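Local coordinates for tumor necrosis factor receptor superfamily member 16 (Rattus norvegicus, PDB 1SG1), which probably binds nerve growth factor and other neurotrophins at the cell surface through an elongated, cysteine-rich extracellular region, at residues Tyr9-Glu14 / Cys29-Thr34; Leu21-Ala26 / Cys36-Asp41; Gly84-Glu89 / Phe108-Lys113; Glu95-Cys100 / Gln114-Glu119; Gly124-Glu129 / Arg150-Trp155. One frame throughout, in Å; residues are numbered along the deposited sequence.

Interaction 1 of 5, residues Tyr9-Glu14 / Cys29-Thr34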
# COMPACT_ATOMS: atom_id res chain seq x y z
N TYR C 9 -32.43 -22.02 -18.66
CA TYR C 9 -32.81 -23.42 -18.67
C TYR C 9 -32.09 -24.25 -19.68
O TYR C 9 -31.70 -23.78 -20.75
CB TYR C 9 -34.31 -23.52 -18.87
CG TYR C 9 -35.07 -22.82 -17.78
CD1 TYR C 9 -35.36 -23.47 -16.58
CD2 TYR C 9 -35.44 -21.48 -17.92
CE1 TYR C 9 -36.00 -22.80 -15.54
CE2 TYR C 9 -36.08 -20.81 -16.89
CZ TYR C 9 -36.36 -21.47 -15.71
OH TYR C 9 -36.99 -20.81 -14.69
N THR C 10 -31.89 -25.51 -19.33
CA THR C 10 -31.24 -26.42 -20.25
C THR C 10 -32.32 -26.88 -21.20
O THR C 10 -33.50 -26.61 -20.97
CB THR C 10 -30.66 -27.62 -19.51
OG1 THR C 10 -29.82 -28.35 -20.42
CG2 THR C 10 -31.79 -28.52 -18.99
N HIS C 11 -31.93 -27.57 -22.27
CA HIS C 11 -32.90 -28.04 -23.25
C HIS C 11 -34.07 -28.87 -22.70
O HIS C 11 -35.00 -29.16 -23.44
CB HIS C 11 -32.20 -28.82 -24.36
CG HIS C 11 -31.52 -27.95 -25.36
ND1 HIS C 11 -30.90 -28.46 -26.49
CD2 HIS C 11 -31.34 -26.61 -25.41
CE1 HIS C 11 -30.37 -27.46 -27.18
NE2 HIS C 11 -30.62 -26.33 -26.54
N SER C 12 -34.03 -29.24 -21.43
CA SER C 12 -35.11 -30.05 -20.87
C SER C 12 -35.75 -29.49 -19.59
O SER C 12 -36.33 -30.25 -18.80
CB SER C 12 -34.62 -31.47 -20.60
OG SER C 12 -33.55 -31.47 -19.68
N GLY C 13 -35.67 -28.18 -19.40
CA GLY C 13 -36.29 -27.59 -18.23
C GLY C 13 -35.46 -27.55 -16.96
O GLY C 13 -35.99 -27.26 -15.89
N GLU C 14 -34.17 -27.88 -17.08
CA GLU C 14 -33.33 -27.81 -15.89
C GLU C 14 -32.77 -26.40 -15.77
O GLU C 14 -32.31 -25.82 -16.76
CB GLU C 14 -32.18 -28.80 -15.93
CG GLU C 14 -32.56 -30.23 -15.66
CD GLU C 14 -33.18 -30.91 -16.86
OE1 GLU C 14 -34.25 -30.45 -17.33
OE2 GLU C 14 -32.60 -31.91 -17.35
N CYS C 29 -24.59 -23.25 -21.14
CA CYS C 29 -25.61 -24.27 -21.00
C CYS C 29 -26.60 -24.20 -22.16
O CYS C 29 -27.23 -23.17 -22.41
CB CYS C 29 -26.34 -24.14 -19.67
SG CYS C 29 -27.62 -22.84 -19.57
N GLY C 30 -26.69 -25.31 -22.87
CA GLY C 30 -27.60 -25.46 -24.00
C GLY C 30 -28.14 -26.87 -23.87
O GLY C 30 -29.00 -27.16 -23.03
N ALA C 31 -27.60 -27.78 -24.68
CA ALA C 31 -28.03 -29.16 -24.62
C ALA C 31 -27.75 -29.74 -23.22
O ALA C 31 -28.46 -30.63 -22.75
CB ALA C 31 -27.31 -29.96 -25.68
N ASN C 32 -26.73 -29.21 -22.54
CA ASN C 32 -26.36 -29.72 -21.22
C ASN C 32 -26.31 -28.64 -20.13
O ASN C 32 -26.49 -27.45 -20.40
CB ASN C 32 -25.00 -30.44 -21.33
CG ASN C 32 -24.94 -31.43 -22.51
OD1 ASN C 32 -25.25 -32.61 -22.37
ND2 ASN C 32 -24.54 -30.93 -23.68
N GLN C 33 -26.06 -29.09 -18.90
CA GLN C 33 -26.01 -28.25 -17.70
C GLN C 33 -25.33 -26.87 -17.74
O GLN C 33 -26.02 -25.86 -17.84
CB GLN C 33 -25.39 -29.04 -16.55
CG GLN C 33 -26.37 -29.48 -15.48
CD GLN C 33 -27.19 -28.34 -14.92
OE1 GLN C 33 -26.73 -27.19 -14.85
NE2 GLN C 33 -28.42 -28.63 -14.51
N THR C 34 -24.01 -26.86 -17.58
CA THR C 34 -23.16 -25.66 -17.58
C THR C 34 -21.78 -26.14 -17.18
O THR C 34 -21.64 -26.86 -16.19
CB THR C 34 -23.50 -24.63 -16.49
OG1 THR C 34 -24.82 -24.12 -16.70
CG2 THR C 34 -22.51 -23.46 -16.53
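Gly30 O is gripped from opposite faces of its carbonyl plane: Thr10 OG1 donates to Gly30 O over 3.0 Å, and His11 N donates to the same Gly30 O at 3.1 Å. The threonine hydroxyl can do this because OG1 stands anti to the backbone N (chi1 -170°), which swings it across to the 29-34 loop, where Asn32 O also lies 3.4 Å from Thr10 OG1. The His11 ring lies over the same peptide. Ala31 CA sits 3.8 Å from the His11 ring centroid and 23° off the ring normal, a CH-pi contact over the face, with Ala31 N above the centre of that same face. In the second shell, a type I turn from Thr10 to Gly13, closed by Gly13 N donating to Thr10 O at 3.1 Å, sets His11 beside Gly30. With a valine, which has no hydroxyl, in place of Thr10, the carbonyl of Gly30 would probably keep the His11 amide alone, and the two loops would be less firmly joined. The contact lies at the surface: 9-14 belongs to the loop preceding strand 23-27, while 29-34 connects that strand to strand 35-38 and is tied back by the Cys16-Cys29 disulfide.

Interaction 2 of 5, residues Leu21-Ala26 / Cys36-Asp41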
# COMPACT_ATOMS: atom_id res chain seq x y z
N LEU C 21 -18.14 -17.39 -7.76
CA LEU C 21 -17.09 -16.38 -7.71
C LEU C 21 -15.73 -17.02 -7.93
O LEU C 21 -15.37 -17.98 -7.25
CB LEU C 21 -17.12 -15.70 -6.35
CG LEU C 21 -17.13 -14.18 -6.26
CD1 LEU C 21 -18.15 -13.56 -7.22
CD2 LEU C 21 -17.45 -13.82 -4.81
N GLY C 22 -14.96 -16.48 -8.87
CA GLY C 22 -13.64 -17.02 -9.13
C GLY C 22 -13.63 -18.09 -10.20
O GLY C 22 -12.58 -18.63 -10.53
N GLU C 23 -14.81 -18.41 -10.72
CA GLU C 23 -14.94 -19.41 -11.78
C GLU C 23 -15.75 -18.84 -12.93
O GLU C 23 -16.76 -18.17 -12.71
CB GLU C 23 -15.63 -20.69 -11.26
CG GLU C 23 -14.68 -21.73 -10.69
CD GLU C 23 -15.31 -23.12 -10.58
OE1 GLU C 23 -16.33 -23.27 -9.87
OE2 GLU C 23 -14.78 -24.07 -11.21
N GLY C 24 -15.30 -19.09 -14.15
CA GLY C 24 -16.01 -18.61 -15.32
C GLY C 24 -16.75 -19.74 -16.03
O GLY C 24 -16.69 -20.90 -15.60
N VAL C 25 -17.45 -19.41 -17.11
CA VAL C 25 -18.20 -20.41 -17.87
C VAL C 25 -17.38 -20.94 -19.06
O VAL C 25 -17.13 -20.22 -20.03
CB VAL C 25 -19.52 -19.81 -18.41
CG1 VAL C 25 -20.27 -20.85 -19.22
CG2 VAL C 25 -20.37 -19.34 -17.26
N ALA C 26 -16.96 -22.20 -18.97
CA ALA C 26 -16.18 -22.81 -20.04
C ALA C 26 -17.07 -22.92 -21.28
O ALA C 26 -16.71 -22.44 -22.36
CB ALA C 26 -15.70 -24.18 -19.61
N CYS C 36 -18.22 -24.98 -15.79
CA CYS C 36 -17.43 -23.94 -15.13
C CYS C 36 -16.00 -24.37 -14.85
O CYS C 36 -15.76 -25.48 -14.36
CB CYS C 36 -18.06 -23.59 -13.78
SG CYS C 36 -19.81 -23.10 -13.80
N GLU C 37 -15.06 -23.53 -15.17
CA GLU C 37 -13.68 -23.82 -14.82
C GLU C 37 -13.11 -22.59 -14.11
O GLU C 37 -13.48 -21.46 -14.42
CB GLU C 37 -12.85 -24.17 -16.06
CG GLU C 37 -12.39 -22.98 -16.88
CD GLU C 37 -11.44 -23.37 -18.00
OE1 GLU C 37 -11.90 -23.89 -19.04
OE2 GLU C 37 -10.21 -23.16 -17.83
N PRO C 38 -12.24 -22.80 -13.12
CA PRO C 38 -11.62 -21.71 -12.37
C PRO C 38 -10.81 -20.74 -13.24
O PRO C 38 -10.23 -21.13 -14.24
CB PRO C 38 -10.74 -22.44 -11.36
CG PRO C 38 -11.54 -23.65 -11.06
CD PRO C 38 -11.98 -24.09 -12.44
N CYS C 39 -10.80 -19.47 -12.85
CA CYS C 39 -10.04 -18.45 -13.56
C CYS C 39 -8.56 -18.52 -13.17
O CYS C 39 -8.21 -19.08 -12.14
CB CYS C 39 -10.56 -17.06 -13.23
SG CYS C 39 -12.34 -16.84 -13.51
N LEU C 40 -7.70 -17.92 -13.99
CA LEU C 40 -6.25 -17.93 -13.74
C LEU C 40 -5.71 -16.67 -13.04
O LEU C 40 -5.78 -15.57 -13.59
CB LEU C 40 -5.50 -18.10 -15.07
CG LEU C 40 -4.18 -18.87 -15.03
CD1 LEU C 40 -4.48 -20.37 -15.00
CD2 LEU C 40 -3.35 -18.54 -16.27
N ASP C 41 -5.15 -16.86 -11.84
CA ASP C 41 -4.57 -15.76 -11.07
C ASP C 41 -3.62 -14.98 -11.96
O ASP C 41 -2.79 -15.55 -12.64
CB ASP C 41 -3.82 -16.31 -9.87
CG ASP C 41 -3.21 -15.22 -9.01
OD1 ASP C 41 -2.11 -14.74 -9.35
OD2 ASP C 41 -3.84 -14.84 -8.00
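Glu23 and Pro38 lie side by side with their side chains pointing the same way, the carboxylate arm running along the proline ring. Glu23 CG rests 3.5 Å from Pro38 CA, and farther out Glu23 OE2 comes to 3.1 Å from Pro38 CD. OE2 also lies near Pro38 N, which has no hydrogen to give, so the approach is packing of an oxygen against ring methylenes. The chain is extended beyond CG (chi2 -162°), which carries the carboxylate to the outer part of the ring; its other oxygen, OE1, accepts from Asn20 ND2. Shortening Glu23 to alanine removes the arm, which would probably uncover this flank of the proline ring and cost the Asn20 amide an acceptor.

These residues belong to a two-stranded antiparallel hairpin, whose short segments 23-25 and 36-38 run at 143° to each other. Gly24 and Glu37 form the hydrogen-bonded pair: Gly24 N donates to Glu37 O at 3.0 Å, and Glu37 N returns a bond to Gly24 O at 3.1 Å. On the flanks are two non-hydrogen-bonded pairs, Glu23 with Pro38 and Val25 with Cys36.

Beyond the strand, Cys39 N meets Gly22 O at 3.0 Å in a nearly straight bond, 174° at the hydrogen. Cys39 SG is folded back beside its own backbone N and comes within 3.5 Å of Gly22 O. Two cystines start here: Cys36 pairs with Cys19, and Cys39 with Cys55 in the following cysteine-rich region. Near the turn, Ala26 CB touches Glu37 OE1 at 3.9 Å.

Interaction 3 of 5, residues Gly84-Glu89 / Phe108-Lys113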
# COMPACT_ATOMS: atom_id res chain seq x y z
N GLY C 84 4.97 9.81 -10.20
CA GLY C 84 5.13 11.19 -10.61
C GLY C 84 4.02 11.88 -11.40
O GLY C 84 4.19 13.01 -11.83
N TYR C 85 2.88 11.22 -11.57
CA TYR C 85 1.80 11.81 -12.34
C TYR C 85 0.47 11.70 -11.64
O TYR C 85 0.37 11.07 -10.61
CB TYR C 85 1.67 11.12 -13.71
CG TYR C 85 2.98 10.88 -14.42
CD1 TYR C 85 3.90 9.94 -13.93
CD2 TYR C 85 3.31 11.58 -15.57
CE1 TYR C 85 5.12 9.73 -14.57
CE2 TYR C 85 4.51 11.38 -16.23
CZ TYR C 85 5.42 10.45 -15.72
OH TYR C 85 6.61 10.24 -16.38
N TYR C 86 -0.55 12.32 -12.24
CA TYR C 86 -1.92 12.29 -11.75
C TYR C 86 -2.82 12.12 -12.98
O TYR C 86 -2.40 12.40 -14.08
CB TYR C 86 -2.26 13.61 -11.02
CG TYR C 86 -2.46 14.79 -11.94
CD1 TYR C 86 -3.74 15.25 -12.24
CD2 TYR C 86 -1.37 15.44 -12.52
CE1 TYR C 86 -3.93 16.33 -13.10
CE2 TYR C 86 -1.55 16.52 -13.38
CZ TYR C 86 -2.83 16.97 -13.67
OH TYR C 86 -3.01 18.05 -14.50
N GLN C 87 -4.05 11.67 -12.79
CA GLN C 87 -4.97 11.48 -13.90
C GLN C 87 -5.82 12.69 -14.19
O GLN C 87 -6.50 13.20 -13.31
CB GLN C 87 -5.87 10.27 -13.63
CG GLN C 87 -7.04 10.11 -14.61
CD GLN C 87 -7.52 8.66 -14.74
OE1 GLN C 87 -7.79 7.98 -13.74
NE2 GLN C 87 -7.63 8.18 -15.98
N ASP C 88 -5.77 13.16 -15.43
CA ASP C 88 -6.57 14.31 -15.84
C ASP C 88 -8.01 13.81 -16.01
O ASP C 88 -8.27 12.86 -16.75
CB ASP C 88 -6.03 14.89 -17.15
CG ASP C 88 -6.81 16.09 -17.63
OD1 ASP C 88 -8.00 15.92 -17.96
OD2 ASP C 88 -6.24 17.20 -17.68
N GLU C 89 -8.93 14.46 -15.30
CA GLU C 89 -10.35 14.13 -15.27
C GLU C 89 -11.12 13.87 -16.57
O GLU C 89 -11.74 12.82 -16.72
CB GLU C 89 -11.11 15.19 -14.48
CG GLU C 89 -11.20 14.89 -12.99
CD GLU C 89 -11.84 13.54 -12.72
OE1 GLU C 89 -12.98 13.32 -13.20
OE2 GLU C 89 -11.21 12.71 -12.03
N PHE C 108 -1.35 20.38 -0.88
CA PHE C 108 -2.06 19.14 -1.09
C PHE C 108 -1.25 18.25 -2.02
O PHE C 108 -0.86 18.65 -3.12
CB PHE C 108 -3.45 19.44 -1.66
CG PHE C 108 -4.39 20.05 -0.65
CD1 PHE C 108 -5.09 21.23 -0.95
CD2 PHE C 108 -4.61 19.44 0.59
CE1 PHE C 108 -5.99 21.78 -0.02
CE2 PHE C 108 -5.51 20.00 1.52
CZ PHE C 108 -6.20 21.17 1.20
N SER C 109 -0.98 17.04 -1.54
CA SER C 109 -0.22 16.08 -2.31
C SER C 109 -0.84 15.68 -3.66
O SER C 109 -2.06 15.65 -3.83
CB SER C 109 0.01 14.82 -1.48
OG SER C 109 1.32 14.81 -0.95
N CYS C 110 0.04 15.39 -4.60
CA CYS C 110 -0.35 14.97 -5.95
C CYS C 110 -0.52 13.46 -6.00
O CYS C 110 0.46 12.73 -6.09
CB CYS C 110 0.72 15.38 -6.96
SG CYS C 110 0.31 14.94 -8.67
N GLN C 111 -1.77 13.03 -5.96
CA GLN C 111 -2.13 11.63 -5.98
C GLN C 111 -3.32 11.41 -6.90
O GLN C 111 -4.27 12.20 -6.90
CB GLN C 111 -2.51 11.16 -4.57
CG GLN C 111 -1.73 11.82 -3.45
CD GLN C 111 -1.97 11.14 -2.13
OE1 GLN C 111 -3.12 10.84 -1.78
NE2 GLN C 111 -0.90 10.89 -1.37
N ASP C 112 -3.25 10.30 -7.64
CA ASP C 112 -4.25 9.87 -8.62
C ASP C 112 -4.99 10.94 -9.41
O ASP C 112 -4.45 11.49 -10.37
CB ASP C 112 -5.26 8.90 -7.98
CG ASP C 112 -5.80 9.39 -6.68
OD1 ASP C 112 -5.22 9.02 -5.63
OD2 ASP C 112 -6.80 10.15 -6.71
N LYS C 113 -6.23 11.24 -9.03
CA LYS C 113 -7.02 12.24 -9.74
C LYS C 113 -6.68 13.67 -9.34
O LYS C 113 -7.15 14.63 -9.93
CB LYS C 113 -8.49 11.98 -9.45
CG LYS C 113 -8.78 11.80 -7.95
CD LYS C 113 -8.77 13.12 -7.17
CE LYS C 113 -9.24 12.90 -5.74
NZ LYS C 113 -9.37 14.18 -4.99
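A tyrosine packed beside a cystine sulfur is the centre of this contact within the cysteine-rich region spanning 81-118, where strand 85-87 meets the loop that follows strand 104-108. Cys110 SG, half of the disulfide with Cys97, touches Tyr86 CB at 3.7 Å. The sulfur stands 5.2 Å from the centroid of the Tyr86 ring and 58° off its normal, an oblique sulfur-aromatic approach. Two torsions produce it: Cys110 SG extends anti to its own backbone N (chi1 -179°), and Tyr86 CG occupies the position between its backbone N and carbonyl carbon, which carries the ring away from the loop, across the line of the strand, while CB stays against it.

Backbone bonding joins the segments at the next residue. Gln87 N donates to Asp112 O, modelled as a very short bond, and that oxygen lies also beside the tyrosine methylene. Asp112 in turn braces its own loop: Lys113 N donates to Asp112 OD2 at 2.6 Å, meeting the carboxylate on its anti side and 31° out of its plane. Lys113 O approaches the Tyr86 ring near its plane, 4.2 Å from Tyr86 CD1.

At the far end Glu89 and Lys113 run alongside each other, with Glu89 OE2 3.8 Å from Lys113 CB. This touch involves the lysine's aliphatic base, and the glutamate is poorly ordered. Gln87 directs its amide elsewhere, giving NE2 to Gly92 O. Strand 85-87 pairs antiparallel with strand 94-96 on its other flank, Tyr86 bonding to Glu95 through the backbone, while the 108-113 loop leads from strand 104-108 to strand 117-120.

Interaction 4 of 5, residues Glu95-Cys100 / Gln114-Glu119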
# COMPACT_ATOMS: atom_id res chain seq x y z
N GLU C 95 -0.91 13.01 -16.47
CA GLU C 95 -0.15 14.24 -16.62
C GLU C 95 0.87 14.33 -15.48
O GLU C 95 0.58 13.92 -14.36
CB GLU C 95 -1.11 15.44 -16.58
CG GLU C 95 -1.09 16.33 -17.82
CD GLU C 95 -1.50 15.61 -19.08
OE1 GLU C 95 -0.70 14.79 -19.58
OE2 GLU C 95 -2.62 15.86 -19.59
N ALA C 96 2.05 14.85 -15.76
CA ALA C 96 3.05 14.96 -14.70
C ALA C 96 2.56 15.96 -13.66
O ALA C 96 2.02 17.01 -14.01
CB ALA C 96 4.39 15.40 -15.26
N CYS C 97 2.75 15.62 -12.39
CA CYS C 97 2.36 16.48 -11.28
C CYS C 97 2.97 17.87 -11.43
O CYS C 97 4.05 18.03 -11.98
CB CYS C 97 2.85 15.88 -9.97
SG CYS C 97 2.08 14.32 -9.42
N SER C 98 2.28 18.89 -10.93
CA SER C 98 2.85 20.22 -10.99
C SER C 98 3.85 20.29 -9.85
O SER C 98 3.79 19.50 -8.91
CB SER C 98 1.77 21.29 -10.80
OG SER C 98 1.04 21.49 -12.00
N VAL C 99 4.80 21.21 -9.94
CA VAL C 99 5.81 21.35 -8.89
C VAL C 99 5.68 22.70 -8.22
O VAL C 99 5.36 23.69 -8.86
CB VAL C 99 7.27 21.22 -9.44
CG1 VAL C 99 7.27 20.51 -10.79
CG2 VAL C 99 7.92 22.59 -9.55
N CYS C 100 5.90 22.72 -6.91
CA CYS C 100 5.85 23.97 -6.19
C CYS C 100 7.27 24.50 -6.33
O CYS C 100 8.21 23.99 -5.70
CB CYS C 100 5.49 23.72 -4.73
SG CYS C 100 3.92 22.83 -4.50
N GLN C 114 -5.83 13.79 -8.33
CA GLN C 114 -5.44 15.08 -7.77
C GLN C 114 -4.06 15.59 -8.17
O GLN C 114 -3.05 14.96 -7.86
CB GLN C 114 -5.49 14.97 -6.25
CG GLN C 114 -5.11 16.24 -5.52
CD GLN C 114 -6.13 17.34 -5.70
OE1 GLN C 114 -7.30 17.19 -5.35
NE2 GLN C 114 -5.69 18.46 -6.26
N ASN C 115 -4.01 16.72 -8.86
CA ASN C 115 -2.72 17.30 -9.21
C ASN C 115 -2.30 18.12 -7.99
O ASN C 115 -3.14 18.58 -7.20
CB ASN C 115 -2.82 18.20 -10.45
CG ASN C 115 -1.51 18.90 -10.78
OD1 ASN C 115 -0.42 18.37 -10.58
ND2 ASN C 115 -1.61 20.10 -11.30
N THR C 116 -0.99 18.27 -7.83
CA THR C 116 -0.36 19.03 -6.77
C THR C 116 -1.00 20.40 -6.55
O THR C 116 -1.14 21.17 -7.49
CB THR C 116 1.10 19.33 -7.11
OG1 THR C 116 1.76 18.12 -7.47
CG2 THR C 116 1.81 19.97 -5.93
N VAL C 117 -1.37 20.68 -5.30
CA VAL C 117 -1.91 22.00 -4.93
C VAL C 117 -0.78 22.75 -4.22
O VAL C 117 -0.40 22.40 -3.09
CB VAL C 117 -3.05 21.91 -3.93
CG1 VAL C 117 -3.44 23.32 -3.49
CG2 VAL C 117 -4.23 21.20 -4.54
N CYS C 118 -0.23 23.78 -4.87
CA CYS C 118 0.86 24.56 -4.27
C CYS C 118 0.47 25.81 -3.51
O CYS C 118 -0.67 26.23 -3.50
CB CYS C 118 1.89 24.93 -5.32
SG CYS C 118 2.73 23.49 -6.02
N GLU C 119 1.47 26.43 -2.89
CA GLU C 119 1.27 27.62 -2.08
C GLU C 119 2.49 28.54 -2.12
O GLU C 119 3.63 28.08 -2.07
CB GLU C 119 1.02 27.17 -0.65
CG GLU C 119 0.93 28.22 0.40
CD GLU C 119 0.72 27.59 1.77
OE1 GLU C 119 1.61 26.85 2.24
OE2 GLU C 119 -0.36 27.81 2.36
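Cys97, Ser98 and Cys100 run alongside Asn115, Thr116 and Cys118 in the same general direction, the touching parts 13° apart end to end. The paired CA atoms keep an even spacing, 5.5 Å from Cys97 CA to Asn115 CA and 5.4 Å from Cys100 CA to Cys118 CA. No hydrogen bond between them joins backbone to backbone; each one uses at least one side chain.

The Asn115 amide takes hold of Ser98 twice. Its OD1 accepts from Ser98 N at 2.8 Å, the donor lying in the carbonyl plane on a lone pair. Asn115 ND2 donates to Ser98 OG at 3.1 Å in a nearly straight bond (174°), with OG in the amide plane. Both partners together fix the rotation of the amide, and CG anti to the backbone N carries the group across the gap. Thr116 adds a third bond from the same segment: its OG1 donates to Ser98 O at 2.8 Å and also packs 3.5 Å from Cys97 CB. The threonine methyl CG2 faces the other way along the chain, 3.8 Å from Cys100 SG.

Covalent closure comes next, with Cys100 SG and Cys118 SG joined at 2.0 Å and a chi3 of -90°, close to the unstrained value for a disulfide. Cys97 is tied to Cys110 by a second cystine. Residues 95-96 end strand 94-96, which pairs with strand 85-87, whereas 117-119 is the weakly bonded start of strand 117-120, antiparallel to strand 104-108; the contact therefore bridges two small hairpins.

Interaction 5 of 5, residues Gly124-Glu129 / Arg150-Trp155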
# COMPACT_ATOMS: atom_id res chain seq x y z
N GLY C 124 7.31 34.43 7.01
CA GLY C 124 8.01 33.59 7.96
C GLY C 124 8.46 32.22 7.52
O GLY C 124 9.04 31.49 8.32
N THR C 125 8.21 31.85 6.26
CA THR C 125 8.61 30.54 5.76
C THR C 125 9.26 30.62 4.39
O THR C 125 9.19 31.65 3.72
CB THR C 125 7.42 29.53 5.67
OG1 THR C 125 6.54 29.90 4.60
CG2 THR C 125 6.65 29.51 6.99
N TYR C 126 9.88 29.53 3.98
CA TYR C 126 10.55 29.51 2.70
C TYR C 126 10.48 28.13 2.10
O TYR C 126 10.03 27.18 2.75
CB TYR C 126 12.03 29.87 2.88
CG TYR C 126 12.81 28.75 3.54
CD1 TYR C 126 12.59 28.41 4.88
CD2 TYR C 126 13.72 27.98 2.81
CE1 TYR C 126 13.26 27.35 5.48
CE2 TYR C 126 14.39 26.91 3.39
CZ TYR C 126 14.15 26.60 4.73
OH TYR C 126 14.83 25.55 5.32
N SER C 127 10.92 28.04 0.86
CA SER C 127 10.98 26.78 0.15
C SER C 127 12.24 26.88 -0.65
O SER C 127 12.38 27.72 -1.51
CB SER C 127 9.78 26.58 -0.78
OG SER C 127 9.89 25.33 -1.45
N ASP C 128 13.16 25.99 -0.31
CA ASP C 128 14.47 25.89 -0.92
C ASP C 128 14.47 25.23 -2.29
O ASP C 128 15.31 25.53 -3.12
CB ASP C 128 15.36 25.06 0.00
CG ASP C 128 16.56 25.80 0.47
OD1 ASP C 128 17.43 26.09 -0.38
OD2 ASP C 128 16.65 26.10 1.68
N GLU C 129 13.53 24.32 -2.52
CA GLU C 129 13.53 23.59 -3.78
C GLU C 129 12.25 23.52 -4.58
O GLU C 129 11.17 23.95 -4.14
CB GLU C 129 14.01 22.17 -3.52
CG GLU C 129 15.33 22.11 -2.82
CD GLU C 129 15.56 20.77 -2.18
OE1 GLU C 129 15.62 19.77 -2.93
OE2 GLU C 129 15.68 20.73 -0.93
N ARG C 150 22.76 36.08 5.45
CA ARG C 150 21.70 36.18 4.46
C ARG C 150 20.38 36.10 5.22
O ARG C 150 20.24 35.29 6.12
CB ARG C 150 21.83 35.03 3.45
CG ARG C 150 20.72 34.98 2.43
CD ARG C 150 21.02 33.98 1.30
NE ARG C 150 20.03 34.10 0.23
CZ ARG C 150 20.28 33.81 -1.05
NH1 ARG C 150 21.48 33.37 -1.41
NH2 ARG C 150 19.31 33.95 -1.96
N GLU C 151 19.42 36.95 4.86
CA GLU C 151 18.12 36.95 5.52
C GLU C 151 17.17 36.00 4.84
O GLU C 151 17.38 35.61 3.71
CB GLU C 151 17.52 38.35 5.51
CG GLU C 151 17.46 38.97 4.13
CD GLU C 151 17.36 40.48 4.18
OE1 GLU C 151 16.29 40.99 4.59
OE2 GLU C 151 18.36 41.14 3.80
N CYS C 152 16.13 35.61 5.56
CA CYS C 152 15.13 34.70 5.04
C CYS C 152 14.18 35.40 4.07
O CYS C 152 13.60 36.43 4.42
CB CYS C 152 14.30 34.12 6.19
SG CYS C 152 13.46 32.54 5.82
N THR C 153 14.07 34.85 2.86
CA THR C 153 13.14 35.35 1.86
C THR C 153 12.25 34.16 1.55
O THR C 153 12.52 33.05 2.00
CB THR C 153 13.81 35.77 0.56
OG1 THR C 153 14.62 34.70 0.06
CG2 THR C 153 14.64 37.02 0.80
N PRO C 154 11.17 34.37 0.79
CA PRO C 154 10.35 33.20 0.53
C PRO C 154 11.05 32.06 -0.23
O PRO C 154 10.54 30.96 -0.29
CB PRO C 154 9.15 33.78 -0.23
CG PRO C 154 9.69 35.02 -0.86
CD PRO C 154 10.56 35.59 0.23
N TRP C 155 12.24 32.31 -0.78
CA TRP C 155 12.94 31.27 -1.54
C TRP C 155 14.26 30.76 -0.96
O TRP C 155 14.83 29.79 -1.45
CB TRP C 155 13.15 31.71 -2.99
CG TRP C 155 13.94 32.94 -3.15
CD1 TRP C 155 15.29 33.03 -3.33
CD2 TRP C 155 13.45 34.28 -3.08
NE1 TRP C 155 15.67 34.35 -3.37
CE2 TRP C 155 14.56 35.14 -3.22
CE3 TRP C 155 12.18 34.83 -2.90
CZ2 TRP C 155 14.43 36.52 -3.18
CZ3 TRP C 155 12.05 36.21 -2.87
CH2 TRP C 155 13.17 37.04 -3.01
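In the cysteine-rich region of residues 121-160, Tyr126 at the end of strand 125-126 is laid against the backbone of Thr153 and Pro154, in the loop that follows a half-cystine. Tyr126 CB lies 3.3 Å from Thr153 O and 4.2 Å from Cys152 SG. The sulfur meets the ring obliquely, with Cys152 SG 5.2 Å from the centroid of the Tyr126 ring and 48° off its normal. CG takes the position between backbone N and carbonyl carbon (chi1 72°), which presents the methylene to the loop while the phenol end leads away from it, toward Asp157.

Just past the strand, Ser127 N donates to Pro154 O at 3.2 Å, from above the carbonyl plane, so a lone pair is not directly met. Tyr126 CA adds a CA-H...O contact to that oxygen at 3.3 Å. A similar contact runs the opposite way one residue on: Trp155 CA approaches Ser127 O at 3.6 Å. Backbone carbonyls and CA hydrogens thus supply much of the join.

Behind this first layer, Thr153 OG1 sits 3.3 Å above the plane of the Trp155 ring, over its centre, and receives a weak bond from Trp155 N. The indole also rests on Val102, and Ser127 OG bonds to Ser104 O, so both segments reach back to the preceding cysteine-rich region. Cys152 pairs with Cys139, beyond strand 137-138, the antiparallel partner of strand 125-126. A short hairpin clamped by cystines, with little regular secondary structure, is characteristic of the tumour necrosis factor receptor cysteine-rich repeats.

Along a slender chain without helices the contacts lie in three groups, interactions 1 and 2, then 3 and 4, then 5, with interactions 1 and 5 about 76 Å apart between centres. Interactions 1 and 2 alternate in sequence, their centres about 19 Å apart, and both involve the hairpin of strands 23-27 and 35-38 or its connecting loops. Interactions 3 and 4 also alternate, are about 7 Å apart at their centres, and share the sheet of strands 85-87 and 94-96 and the Cys97-Cys110 disulfide. Interaction 5, in the next cysteine-rich region, comes within about 3 Å of interaction 4 at the nearest atoms, without a contact between them. Such local stapling, module after module, builds a long rod without a large hydrophobic core.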